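Local atomic coordinates of myosin-I heavy chain (Dictyostelium discoideum, PDB entry 5EJQ), a protein that moves along actin filaments as an ATP-driven motor and takes part in adhesion and early phagocytosis, this chain being its first MyTH4-FERM tail region. Residues A[410-415]-A[486-491]; A[404-409]-A[444-449]; A[421-426]-A[476-481]; A[246-251]-A[283-288]. The protein carries 3 engineered substitutions. All blocks are in the same frame, centred on the assembly; numbering follows the deposited sequence.

Contact 1: A[410-415]-A[486-491]. With SER (serine), chain C.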
loop_
_atom_site.group_PDB
_atom_site.type_symbol
_atom_site.label_atom_id
_atom_site.label_comp_id
_atom_site.label_asym_id
_atom_site.label_seq_id
_atom_site.Cartn_x
_atom_site.Cartn_y
_atom_site.Cartn_z
ATOM N N SER A 410 9.440 0.480 -17.825
ATOM C CA SER A 410 8.541 -0.091 -16.825
ATOM C C SER A 410 8.175 -1.472 -17.406
ATOM O O SER A 410 7.671 -1.569 -18.528
ATOM C CB SER A 410 7.306 0.793 -16.677
ATOM O OG SER A 410 7.694 2.108 -16.314
ATOM N N LEU A 411 8.505 -2.534 -16.677
ATOM C CA LEU A 411 8.413 -3.911 -17.154
ATOM C C LEU A 411 7.145 -4.653 -16.757
ATOM O O LEU A 411 6.762 -4.628 -15.597
ATOM C CB LEU A 411 9.679 -4.684 -16.696
ATOM C CG LEU A 411 11.034 -4.104 -17.165
ATOM C CD1 LEU A 411 12.205 -5.002 -16.749
ATOM C CD2 LEU A 411 11.055 -3.838 -18.699
ATOM N N VAL A 412 6.452 -5.268 -17.736
ATOM C CA VAL A 412 5.225 -6.040 -17.460
ATOM C C VAL A 412 5.300 -7.399 -18.188
ATOM O O VAL A 412 5.407 -7.433 -19.415
ATOM C CB VAL A 412 3.892 -5.302 -17.802
ATOM C CG1 VAL A 412 2.681 -6.092 -17.281
ATOM C CG2 VAL A 412 3.859 -3.861 -17.282
ATOM N N VAL A 413 5.186 -8.503 -17.435
ATOM C CA VAL A 413 5.178 -9.872 -17.976
ATOM C C VAL A 413 3.743 -10.149 -18.475
ATOM O O VAL A 413 2.778 -10.018 -17.711
ATOM C CB VAL A 413 5.674 -10.922 -16.937
ATOM C CG1 VAL A 413 5.587 -12.345 -17.488
ATOM C CG2 VAL A 413 7.090 -10.608 -16.467
ATOM N N CYS A 414 3.619 -10.485 -19.766
ATOM C CA CYS A 414 2.343 -10.713 -20.437
ATOM C C CYS A 414 2.272 -12.026 -21.234
ATOM O O CYS A 414 3.300 -12.650 -21.547
ATOM C CB CYS A 414 2.016 -9.527 -21.344
ATOM S SG CYS A 414 1.946 -7.937 -20.504
ATOM N N GLU A 415 1.035 -12.400 -21.612
ATOM C CA GLU A 415 0.731 -13.556 -22.463
ATOM C C GLU A 415 -0.366 -13.137 -23.422
ATOM O O GLU A 415 -1.131 -12.225 -23.106
ATOM C CB GLU A 415 0.229 -14.786 -21.665
ATOM C CG GLU A 415 1.130 -15.284 -20.543
ATOM C CD GLU A 415 0.995 -14.538 -19.224
ATOM O OE1 GLU A 415 -0.129 -14.090 -18.894
ATOM O OE2 GLU A 415 2.021 -14.407 -18.515
ATOM N N GLN A 486 -3.764 -3.862 -12.981
ATOM C CA GLN A 486 -3.707 -2.535 -12.369
ATOM C C GLN A 486 -2.379 -1.832 -12.695
ATOM O O GLN A 486 -2.392 -0.651 -13.046
ATOM C CB GLN A 486 -3.929 -2.650 -10.863
ATOM C CG GLN A 486 -3.847 -1.311 -10.109
ATOM C CD GLN A 486 -4.085 -1.534 -8.647
ATOM O OE1 GLN A 486 -5.220 -1.648 -8.208
ATOM N NE2 GLN A 486 -3.021 -1.706 -7.878
ATOM N N LYS A 487 -1.250 -2.568 -12.606
ATOM C CA LYS A 487 0.081 -2.041 -12.928
ATOM C C LYS A 487 0.125 -1.604 -14.401
ATOM O O LYS A 487 0.466 -0.475 -14.664
ATOM C CB LYS A 487 1.185 -3.074 -12.638
ATOM C CG LYS A 487 2.600 -2.495 -12.776
ATOM C CD LYS A 487 3.656 -3.584 -12.812
ATOM C CE LYS A 487 5.034 -3.089 -13.223
ATOM N NZ LYS A 487 5.796 -2.459 -12.109
ATOM N N LEU A 488 -0.265 -2.477 -15.339
ATOM C CA LEU A 488 -0.269 -2.169 -16.761
ATOM C C LEU A 488 -1.152 -0.971 -17.079
ATOM O O LEU A 488 -0.722 -0.068 -17.800
ATOM C CB LEU A 488 -0.684 -3.409 -17.590
ATOM C CG LEU A 488 -0.581 -3.305 -19.128
ATOM C CD1 LEU A 488 0.746 -2.658 -19.565
ATOM C CD2 LEU A 488 -0.776 -4.689 -19.771
ATOM N N VAL A 489 -2.380 -0.961 -16.545
ATOM C CA VAL A 489 -3.328 0.133 -16.746
ATOM C C VAL A 489 -2.739 1.447 -16.214
ATOM O O VAL A 489 -2.774 2.454 -16.931
ATOM C CB VAL A 489 -4.736 -0.185 -16.150
ATOM C CG1 VAL A 489 -5.638 1.047 -16.158
ATOM C CG2 VAL A 489 -5.403 -1.324 -16.912
ATOM N N SER A 490 -2.184 1.440 -14.974
ATOM C CA SER A 490 -1.645 2.690 -14.412
ATOM C C SER A 490 -0.425 3.174 -15.195
ATOM O O SER A 490 -0.265 4.377 -15.356
ATOM C CB SER A 490 -1.334 2.561 -12.922
ATOM O OG SER A 490 -0.186 1.762 -12.687
ATOM N N LEU A 491 0.401 2.245 -15.718
ATOM C CA LEU A 491 1.579 2.633 -16.504
ATOM C C LEU A 491 1.141 3.336 -17.804
ATOM O O LEU A 491 1.680 4.384 -18.137
ATOM C CB LEU A 491 2.463 1.413 -16.799
ATOM C CG LEU A 491 3.218 0.822 -15.606
ATOM C CD1 LEU A 491 3.863 -0.514 -15.991
ATOM C CD2 LEU A 491 4.280 1.807 -15.058
HETATM N N SER C . -7.445 0.097 -11.734
HETATM C CA SER C . -7.389 -0.497 -13.072
HETATM C C SER C . -8.560 -0.045 -13.972
HETATM O O SER C . -9.030 1.103 -13.799
HETATM C CB SER C . -7.265 -2.021 -12.992
HETATM O OG SER C . -8.336 -2.633 -12.296
HETATM O OXT SER C . -8.952 -0.794 -14.899
#
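V412 and L491 reach toward each other between strand 410-415 and the helical segment 486-491 and meet tip to tip, V412 CG2 lying 3.6 Å from L491 CD1. With chi1 at -171°, V412 puts CG1 opposite the backbone N and turns CG2 to the helix. The same methyl is approached at about a right angle by L488, whose CD1 stands 4.0 Å from it. Both branches of L491 bear on S410 CB, CD2 the nearer at 3.6 Å, while CD1 also meets V412. S410 keeps its hydroxyl occupied with Y495 and the carbonyl of K292. Two residues beyond V412, C414 SG makes a looser contact with L488 CD2 at 4.3 Å. The segment axes cross at -136°. The pairing belongs to what is, by family, the F3 lobe of the FERM region, a PH/PTB-like fold whose C-terminal helix, here 485-506, packs against its sheets; L488 also rests on L429 and V468, one from each sheet. With L491 cut back to an alanine, S410 CB would probably lose its apolar neighbour and V412 CG2 would keep L488 alone of the helix leucines. K487 runs alongside this core as a largely extended chain, turning only at its last torsion (chi4 81°), and its CE comes within 3.3 Å of L411 O. Within the helix, K487 O accepts both L491 N and S490 OG, the latter 3.1 Å away. On the helix side facing away from the strand, a bound serine rests on Q486 and V489, its CB 3.6 Å from Q486 CA.

Contact 2: A[404-409]-A[444-449]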
loop_
_atom_site.group_PDB
_atom_site.type_symbol
_atom_site.label_atom_id
_atom_site.label_comp_id
_atom_site.label_asym_id
_atom_site.label_seq_id
_atom_site.Cartn_x
_atom_site.Cartn_y
_atom_site.Cartn_z
ATOM N N HIS A 404 21.331 -2.087 -22.048
ATOM C CA HIS A 404 20.347 -3.155 -22.263
ATOM C C HIS A 404 19.020 -2.583 -22.826
ATOM O O HIS A 404 18.649 -1.506 -22.398
ATOM C CB HIS A 404 20.066 -3.926 -20.963
ATOM C CG HIS A 404 19.380 -5.215 -21.223
ATOM N ND1 HIS A 404 17.999 -5.293 -21.312
ATOM C CD2 HIS A 404 19.907 -6.423 -21.523
ATOM C CE1 HIS A 404 17.728 -6.550 -21.612
ATOM N NE2 HIS A 404 18.848 -7.271 -21.744
ATOM N N PRO A 405 18.299 -3.262 -23.765
ATOM C CA PRO A 405 17.023 -2.706 -24.266
ATOM C C PRO A 405 15.969 -2.445 -23.178
ATOM O O PRO A 405 15.081 -1.640 -23.403
ATOM C CB PRO A 405 16.517 -3.805 -25.218
ATOM C CG PRO A 405 17.704 -4.566 -25.612
ATOM C CD PRO A 405 18.613 -4.544 -24.441
ATOM N N LEU A 406 16.054 -3.132 -22.019
ATOM C CA LEU A 406 15.040 -3.014 -20.959
ATOM C C LEU A 406 15.327 -1.917 -19.939
ATOM O O LEU A 406 14.511 -1.685 -19.050
ATOM C CB LEU A 406 14.805 -4.373 -20.269
ATOM C CG LEU A 406 14.136 -5.461 -21.120
ATOM C CD1 LEU A 406 13.817 -6.673 -20.290
ATOM C CD2 LEU A 406 12.875 -4.962 -21.808
ATOM N N ALA A 407 16.487 -1.256 -20.064
ATOM C CA ALA A 407 16.889 -0.171 -19.183
ATOM C C ALA A 407 15.930 1.001 -19.410
ATOM O O ALA A 407 15.494 1.226 -20.541
ATOM C CB ALA A 407 18.314 0.263 -19.515
ATOM N N ASN A 408 15.574 1.704 -18.331
ATOM C CA ASN A 408 14.672 2.864 -18.316
ATOM C C ASN A 408 13.276 2.571 -18.905
ATOM O O ASN A 408 12.654 3.429 -19.516
ATOM C CB ASN A 408 15.335 4.096 -18.965
ATOM C CG ASN A 408 16.624 4.482 -18.270
ATOM O OD1 ASN A 408 17.678 4.587 -18.896
ATOM N ND2 ASN A 408 16.591 4.654 -16.953
ATOM N N CYS A 409 12.797 1.350 -18.678
ATOM C CA CYS A 409 11.474 0.855 -19.094
ATOM C C CYS A 409 10.765 0.347 -17.853
ATOM O O CYS A 409 11.409 -0.244 -16.986
ATOM C CB CYS A 409 11.609 -0.280 -20.117
ATOM S SG CYS A 409 12.235 0.223 -21.746
ATOM N N SER A 444 15.887 -11.559 -26.679
ATOM C CA SER A 444 16.386 -10.251 -26.239
ATOM C C SER A 444 16.154 -9.166 -27.301
ATOM O O SER A 444 17.003 -8.306 -27.512
ATOM C CB SER A 444 17.862 -10.327 -25.839
ATOM O OG SER A 444 17.981 -10.619 -24.461
ATOM N N LYS A 445 14.996 -9.203 -27.959
ATOM C CA LYS A 445 14.717 -8.252 -29.014
ATOM C C LYS A 445 13.438 -7.489 -28.847
ATOM O O LYS A 445 12.403 -8.066 -28.503
ATOM C CB LYS A 445 14.700 -8.974 -30.378
ATOM C CG LYS A 445 16.078 -9.359 -30.904
ATOM C CD LYS A 445 15.978 -10.543 -31.870
ATOM C CE LYS A 445 17.313 -10.891 -32.498
ATOM N NZ LYS A 445 17.208 -12.053 -33.423
ATOM N N MET A 446 13.498 -6.198 -29.188
ATOM C CA MET A 446 12.335 -5.317 -29.265
ATOM C C MET A 446 11.646 -5.700 -30.564
ATOM O O MET A 446 12.319 -5.891 -31.581
ATOM C CB MET A 446 12.773 -3.838 -29.327
ATOM C CG MET A 446 13.129 -3.263 -27.989
ATOM S SD MET A 446 11.753 -3.301 -26.793
ATOM C CE MET A 446 12.603 -2.735 -25.345
ATOM N N LEU A 447 10.335 -5.844 -30.536
ATOM C CA LEU A 447 9.558 -6.243 -31.713
ATOM C C LEU A 447 8.719 -5.146 -32.327
ATOM O O LEU A 447 8.462 -5.184 -33.526
ATOM C CB LEU A 447 8.651 -7.461 -31.405
ATOM C CG LEU A 447 9.296 -8.744 -30.857
ATOM C CD1 LEU A 447 8.244 -9.805 -30.651
ATOM C CD2 LEU A 447 10.383 -9.289 -31.783
ATOM N N GLU A 448 8.215 -4.222 -31.506
ATOM C CA GLU A 448 7.308 -3.158 -31.941
ATOM C C GLU A 448 7.167 -2.119 -30.847
ATOM O O GLU A 448 7.151 -2.463 -29.666
ATOM C CB GLU A 448 5.914 -3.758 -32.212
ATOM C CG GLU A 448 4.978 -2.858 -32.996
ATOM C CD GLU A 448 3.835 -3.631 -33.614
ATOM O OE1 GLU A 448 4.100 -4.692 -34.222
ATOM O OE2 GLU A 448 2.680 -3.164 -33.518
ATOM N N SER A 449 7.033 -0.857 -31.254
ATOM C CA SER A 449 6.819 0.293 -30.387
ATOM C C SER A 449 5.386 0.777 -30.655
ATOM O O SER A 449 5.106 1.405 -31.674
ATOM C CB SER A 449 7.836 1.388 -30.694
ATOM O OG SER A 449 7.630 2.543 -29.900
HETATM O O HOH W 1 20.012 -9.515 -23.166
#
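The methyl end of M446 touches the turn at P405, with M446 CE 3.3 Å from P405 O and 4.1 Å from P405 CB. In M446, CG stands anti to the carbonyl carbon, and the chain bends at chi2 (-60°) before running straight to CE, so that CE rather than SD leads. L406 crosses this methyl at a slant, its CD2 4.2 Å from M446 CE. A second link, made through water, joins H404 to S444. One water molecule is hydrogen-bonded to H404 NE2 at 2.9 Å and to S444 OG at 2.6 Å, spanning two side chains that do not bond directly. The imidazole is set by its own segment: ND1 accepts the backbone N of L406 (L406 N to H404 ND1 3.0 Å), 22° out of the ring plane, and P405 CD lies over one ring face, toward the rim. S444 reaches the water from a backbone with positive phi (64°), at the G1 beta bulge where it and K445 both face D440. H404 also meets the ring of Y333 and packs on L322, helix residues of the FERM F2 lobe. M446 and L406 both lie on A430 and Y439, so the loop between helix 390-402 and strand 410-415 is pressed onto strands 426-432 and 435-440, beside the edge strand 445-450.

Contact 3: A[421-426]-A[476-481]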
loop_
_atom_site.group_PDB
_atom_site.type_symbol
_atom_site.label_atom_id
_atom_site.label_comp_id
_atom_site.label_asym_id
_atom_site.label_seq_id
_atom_site.Cartn_x
_atom_site.Cartn_y
_atom_site.Cartn_z
ATOM N N LEU A 421 -1.561 -13.017 -34.538
ATOM C CA LEU A 421 -0.607 -11.949 -34.237
ATOM C C LEU A 421 0.875 -12.423 -34.259
ATOM O O LEU A 421 1.180 -13.518 -33.777
ATOM C CB LEU A 421 -0.962 -11.199 -32.932
ATOM C CG LEU A 421 -2.191 -10.257 -33.007
ATOM C CD1 LEU A 421 -2.497 -9.655 -31.666
ATOM C CD2 LEU A 421 -2.012 -9.139 -34.050
ATOM N N PRO A 422 1.793 -11.612 -34.859
ATOM C CA PRO A 422 3.208 -12.048 -35.002
ATOM C C PRO A 422 4.119 -11.883 -33.771
ATOM O O PRO A 422 5.279 -11.447 -33.912
ATOM C CB PRO A 422 3.706 -11.194 -36.178
ATOM C CG PRO A 422 2.931 -9.942 -36.066
ATOM C CD PRO A 422 1.570 -10.308 -35.518
ATOM N N TYR A 423 3.606 -12.219 -32.571
ATOM C CA TYR A 423 4.364 -12.100 -31.332
ATOM C C TYR A 423 4.456 -13.441 -30.625
ATOM O O TYR A 423 3.511 -14.230 -30.706
ATOM C CB TYR A 423 3.740 -11.038 -30.378
ATOM C CG TYR A 423 3.360 -9.764 -31.092
ATOM C CD1 TYR A 423 4.320 -8.993 -31.740
ATOM C CD2 TYR A 423 2.028 -9.383 -31.210
ATOM C CE1 TYR A 423 3.964 -7.877 -32.492
ATOM C CE2 TYR A 423 1.664 -8.246 -31.929
ATOM C CZ TYR A 423 2.635 -7.514 -32.592
ATOM O OH TYR A 423 2.286 -6.394 -33.297
ATOM N N PRO A 424 5.545 -13.711 -29.869
ATOM C CA PRO A 424 5.584 -14.955 -29.086
ATOM C C PRO A 424 4.443 -14.911 -28.066
ATOM O O PRO A 424 4.025 -13.814 -27.659
ATOM C CB PRO A 424 6.965 -14.911 -28.419
ATOM C CG PRO A 424 7.306 -13.453 -28.347
ATOM C CD PRO A 424 6.732 -12.876 -29.607
ATOM N N LYS A 425 3.891 -16.087 -27.709
ATOM C CA LYS A 425 2.771 -16.167 -26.768
ATOM C C LYS A 425 3.160 -15.587 -25.399
ATOM O O LYS A 425 2.300 -15.086 -24.692
ATOM C CB LYS A 425 2.243 -17.609 -26.627
ATOM C CG LYS A 425 1.640 -18.238 -27.895
ATOM C CD LYS A 425 0.363 -17.558 -28.404
ATOM C CE LYS A 425 -0.178 -18.242 -29.637
ATOM N NZ LYS A 425 -1.059 -19.386 -29.287
ATOM N N ASN A 426 4.459 -15.649 -25.055
ATOM C CA ASN A 426 5.010 -15.120 -23.819
ATOM C C ASN A 426 5.855 -13.916 -24.181
ATOM O O ASN A 426 6.823 -14.042 -24.919
ATOM C CB ASN A 426 5.866 -16.165 -23.097
ATOM C CG ASN A 426 5.087 -17.363 -22.658
ATOM O OD1 ASN A 426 4.030 -17.251 -22.037
ATOM N ND2 ASN A 426 5.583 -18.534 -23.005
ATOM N N SER A 476 -5.198 -3.232 -35.409
ATOM C CA SER A 476 -5.729 -4.452 -34.805
ATOM C C SER A 476 -5.532 -4.417 -33.268
ATOM O O SER A 476 -4.894 -3.502 -32.741
ATOM C CB SER A 476 -5.107 -5.688 -35.438
ATOM O OG SER A 476 -3.710 -5.722 -35.211
ATOM N N THR A 477 -6.121 -5.368 -32.554
ATOM C CA THR A 477 -6.048 -5.379 -31.097
ATOM C C THR A 477 -5.238 -6.539 -30.589
ATOM O O THR A 477 -5.467 -7.665 -31.010
ATOM C CB THR A 477 -7.485 -5.373 -30.483
ATOM O OG1 THR A 477 -8.145 -4.160 -30.829
ATOM C CG2 THR A 477 -7.498 -5.508 -28.962
ATOM N N LEU A 478 -4.317 -6.269 -29.651
ATOM C CA LEU A 478 -3.602 -7.306 -28.932
ATOM C C LEU A 478 -4.237 -7.382 -27.512
ATOM O O LEU A 478 -4.244 -6.386 -26.782
ATOM C CB LEU A 478 -2.075 -7.045 -28.874
ATOM C CG LEU A 478 -1.294 -7.812 -27.790
ATOM C CD1 LEU A 478 -1.023 -9.249 -28.209
ATOM C CD2 LEU A 478 0.027 -7.118 -27.455
ATOM N N GLN A 479 -4.788 -8.541 -27.142
ATOM C CA GLN A 479 -5.373 -8.713 -25.811
ATOM C C GLN A 479 -4.292 -9.306 -24.940
ATOM O O GLN A 479 -3.982 -10.492 -25.063
ATOM C CB GLN A 479 -6.649 -9.588 -25.841
ATOM C CG GLN A 479 -7.271 -9.829 -24.457
ATOM C CD GLN A 479 -8.736 -10.200 -24.520
ATOM O OE1 GLN A 479 -9.613 -9.434 -24.101
ATOM N NE2 GLN A 479 -9.039 -11.391 -25.033
ATOM N N ALA A 480 -3.648 -8.443 -24.128
ATOM C CA ALA A 480 -2.542 -8.835 -23.270
ATOM C C ALA A 480 -3.017 -9.280 -21.893
ATOM O O ALA A 480 -3.672 -8.529 -21.186
ATOM C CB ALA A 480 -1.540 -7.696 -23.155
ATOM N N PHE A 481 -2.680 -10.510 -21.516
ATOM C CA PHE A 481 -3.036 -11.076 -20.225
ATOM C C PHE A 481 -1.841 -10.956 -19.326
ATOM O O PHE A 481 -0.716 -11.219 -19.749
ATOM C CB PHE A 481 -3.465 -12.550 -20.362
ATOM C CG PHE A 481 -4.761 -12.731 -21.120
ATOM C CD1 PHE A 481 -5.984 -12.716 -20.456
ATOM C CD2 PHE A 481 -4.759 -12.925 -22.498
ATOM C CE1 PHE A 481 -7.185 -12.870 -21.163
ATOM C CE2 PHE A 481 -5.955 -13.077 -23.201
ATOM C CZ PHE A 481 -7.159 -13.037 -22.534
#
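L421 begins the contact by sending both of its branches toward residues S476-L478. Its CG is anti to the carbonyl carbon (chi1 -73°) and the chain is extended beyond, which places CD1 over the backbone, 3.6 Å from T477 O and 3.8 Å from L478 CA. The same methyl also meets L478 CD1, again at 3.8 Å, so one branch of L421 touches main chain and side chain alike. CD2 diverges to S476, whose OG, 4.0 Å from L421 CD2, is hydrogen-bonded to N474. P422 follows and sets its CD over one face of the Y423 ring, toward the rim. Y423 adds a lighter apolar contact, its CD2 lying 4.3 Å from L478 CD1; L478 thus bridges L421 and the tyrosine. Beyond it, the backbone of K425 is hydrogen-bonded to H416, and N426 leads into strand 426-432. The segment is the connection between the adjacent antiparallel strands 410-415 and 426-432, laid against the two-stranded hairpin of 468-471 and 477-480. Such packing of one sheet's loop on the other sheet fits the PH/PTB-like sandwich of a FERM F3 lobe.

Contact 4: A[246-251]-A[283-288]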
loop_
_atom_site.group_PDB
_atom_site.type_symbol
_atom_site.label_atom_id
_atom_site.label_comp_id
_atom_site.label_asym_id
_atom_site.label_seq_id
_atom_site.Cartn_x
_atom_site.Cartn_y
_atom_site.Cartn_z
ATOM N N ILE A 246 5.753 2.111 -3.611
ATOM C CA ILE A 246 5.905 0.958 -2.741
ATOM C C ILE A 246 5.008 -0.116 -3.321
ATOM O O ILE A 246 3.857 0.140 -3.645
ATOM C CB ILE A 246 5.565 1.296 -1.263
ATOM C CG1 ILE A 246 6.565 2.340 -0.712
ATOM C CG2 ILE A 246 5.516 0.013 -0.381
ATOM C CD1 ILE A 246 6.105 3.051 0.461
ATOM N N ILE A 247 5.555 -1.305 -3.486
ATOM C CA ILE A 247 4.829 -2.444 -3.994
ATOM C C ILE A 247 4.713 -3.464 -2.861
ATOM O O ILE A 247 5.439 -3.385 -1.874
ATOM C CB ILE A 247 5.466 -3.027 -5.310
ATOM C CG1 ILE A 247 6.878 -3.634 -5.093
ATOM C CG2 ILE A 247 5.481 -1.974 -6.435
ATOM C CD1 ILE A 247 6.908 -5.053 -4.597
ATOM N N GLU A 248 3.823 -4.430 -3.051
ATOM C CA GLU A 248 3.522 -5.533 -2.151
ATOM C C GLU A 248 4.214 -6.784 -2.718
ATOM O O GLU A 248 4.122 -7.052 -3.914
ATOM C CB GLU A 248 1.984 -5.683 -2.124
ATOM C CG GLU A 248 1.411 -6.919 -1.474
ATOM C CD GLU A 248 -0.025 -7.184 -1.891
ATOM O OE1 GLU A 248 -0.800 -6.208 -2.042
ATOM O OE2 GLU A 248 -0.363 -8.369 -2.105
ATOM N N SER A 249 4.915 -7.526 -1.875
ATOM C CA SER A 249 5.606 -8.738 -2.307
ATOM C C SER A 249 5.207 -9.927 -1.447
ATOM O O SER A 249 5.328 -9.854 -0.228
ATOM C CB SER A 249 7.123 -8.544 -2.268
ATOM O OG SER A 249 7.802 -9.719 -2.675
ATOM N N PHE A 250 4.748 -11.025 -2.076
ATOM C CA PHE A 250 4.388 -12.227 -1.318
ATOM C C PHE A 250 5.071 -13.425 -1.954
ATOM O O PHE A 250 4.804 -13.744 -3.108
ATOM C CB PHE A 250 2.855 -12.407 -1.193
ATOM C CG PHE A 250 2.469 -13.397 -0.114
ATOM C CD1 PHE A 250 2.314 -12.988 1.207
ATOM C CD2 PHE A 250 2.313 -14.752 -0.408
ATOM C CE1 PHE A 250 2.008 -13.919 2.218
ATOM C CE2 PHE A 250 1.988 -15.675 0.596
ATOM C CZ PHE A 250 1.837 -15.253 1.900
ATOM N N ASN A 251 6.013 -14.042 -1.224
ATOM C CA ASN A 251 6.815 -15.188 -1.686
ATOM C C ASN A 251 7.522 -14.893 -3.022
ATOM O O ASN A 251 7.614 -15.761 -3.883
ATOM C CB ASN A 251 5.962 -16.483 -1.725
ATOM C CG ASN A 251 5.584 -16.993 -0.350
ATOM O OD1 ASN A 251 6.164 -16.600 0.666
ATOM N ND2 ASN A 251 4.632 -17.915 -0.282
ATOM N N VAL A 283 5.235 -17.949 4.189
ATOM C CA VAL A 283 4.421 -16.739 4.095
ATOM C C VAL A 283 5.316 -15.502 4.162
ATOM O O VAL A 283 5.252 -14.725 5.114
ATOM C CB VAL A 283 3.234 -16.721 5.098
ATOM C CG1 VAL A 283 2.093 -17.593 4.593
ATOM C CG2 VAL A 283 3.662 -17.146 6.507
ATOM N N ASN A 284 6.178 -15.335 3.147
ATOM C CA ASN A 284 7.117 -14.224 3.126
ATOM C C ASN A 284 6.531 -12.991 2.463
ATOM O O ASN A 284 6.488 -12.891 1.237
ATOM C CB ASN A 284 8.461 -14.636 2.518
ATOM C CG ASN A 284 8.944 -15.971 3.035
ATOM O OD1 ASN A 284 9.234 -16.149 4.226
ATOM N ND2 ASN A 284 8.957 -16.957 2.159
ATOM N N PHE A 285 6.080 -12.060 3.292
ATOM C CA PHE A 285 5.512 -10.795 2.856
ATOM C C PHE A 285 6.527 -9.693 3.048
ATOM O O PHE A 285 7.210 -9.664 4.070
ATOM C CB PHE A 285 4.198 -10.449 3.607
ATOM C CG PHE A 285 3.762 -9.011 3.410
ATOM C CD1 PHE A 285 3.195 -8.598 2.209
ATOM C CD2 PHE A 285 3.999 -8.054 4.390
ATOM C CE1 PHE A 285 2.840 -7.258 2.012
ATOM C CE2 PHE A 285 3.660 -6.713 4.183
ATOM C CZ PHE A 285 3.073 -6.328 3.000
ATOM N N LYS A 286 6.557 -8.741 2.112
ATOM C CA LYS A 286 7.430 -7.566 2.150
ATOM C C LYS A 286 6.751 -6.409 1.440
ATOM O O LYS A 286 6.085 -6.619 0.436
ATOM C CB LYS A 286 8.700 -7.811 1.292
ATOM C CG LYS A 286 9.800 -8.668 1.831
ATOM C CD LYS A 286 10.919 -8.595 0.802
ATOM C CE LYS A 286 11.949 -9.674 0.930
ATOM N NZ LYS A 286 13.145 -9.358 0.105
ATOM N N PHE A 287 7.012 -5.189 1.892
ATOM C CA PHE A 287 6.740 -3.966 1.150
ATOM C C PHE A 287 8.110 -3.715 0.523
ATOM O O PHE A 287 9.132 -3.928 1.195
ATOM C CB PHE A 287 6.398 -2.781 2.066
ATOM C CG PHE A 287 4.972 -2.757 2.562
ATOM C CD1 PHE A 287 3.910 -2.598 1.675
ATOM C CD2 PHE A 287 4.687 -2.893 3.920
ATOM C CE1 PHE A 287 2.585 -2.525 2.145
ATOM C CE2 PHE A 287 3.351 -2.846 4.386
ATOM C CZ PHE A 287 2.319 -2.674 3.496
ATOM N N VAL A 288 8.146 -3.314 -0.766
ATOM C CA VAL A 288 9.399 -3.034 -1.470
ATOM C C VAL A 288 9.303 -1.638 -2.094
ATOM O O VAL A 288 8.281 -1.290 -2.663
ATOM C CB VAL A 288 9.789 -4.147 -2.495
ATOM C CG1 VAL A 288 11.168 -3.893 -3.096
ATOM C CG2 VAL A 288 9.761 -5.535 -1.856
HETATM O O HOH W 2 8.169 -11.768 -0.653
#
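V283 lies alongside F250, both pointing the same way, and its CG1 meets the edge of the phenyl ring 3.6 Å from F250 CZ. N284 follows with a two-way grip on N251: N251 N donates to N284 O (2.8 Å), and N284 N donates to N251 OD1 (2.8 Å), so a side-chain amide stands in for a main-chain carbonyl where the ladder ends. A water donates to N284 O and is also bonded to S249 OG. F285 and F250 form a non-hydrogen-bonded antiparallel pair. F285 CB is 4.0 Å from F250 CD1, while E248 CG comes to the F285 ring edge, 3.8 Å from F285 CE1. Were F250 replaced by a serine, V283 CG1 and F285 CB would probably lose the ring they pack on. K286 and S249 exchange two backbone bonds, and the lysine chain then leads away. F287 presents CD1 to I246 CG2 at 3.7 Å, and F285 CZ sits over the centre of its ring. V288 exchanges two backbone bonds with I247, whose CD1 lies 3.7 Å from V288 CB. Beyond the pair, F250 and F285 pack on helix 263-277, whereas I246 meets helix 222-232. These neighbouring antiparallel strands belong to a mixed five-stranded sheet of order 2-1-5-3-4, the beta-grasp of the ubiquitin-like FERM F1 lobe.

Contacts 1, 2 and 3 touch one another in the F3 part of the FERM region, contact 2 at its junction with the F2 part. L411 CD2 of contact 1 packs 3.8 Å from L406 CD2 of contact 2. Contact 3 is nested in the loop closed by contact 1, and a probable hydrogen bond from F481 N to E415 O (2.8 Å) joins them. Another links Y423 OH of contact 3 to E448 OE1 of contact 2 (2.7 Å). Contact 4 stands apart in the F1 part, its centre 18 Å from that of contact 1 and the nearest atoms about 6 Å apart. The bound serine touches contact 1, while the bound glycine lies about 6 Å from the F285 side chain of contact 4.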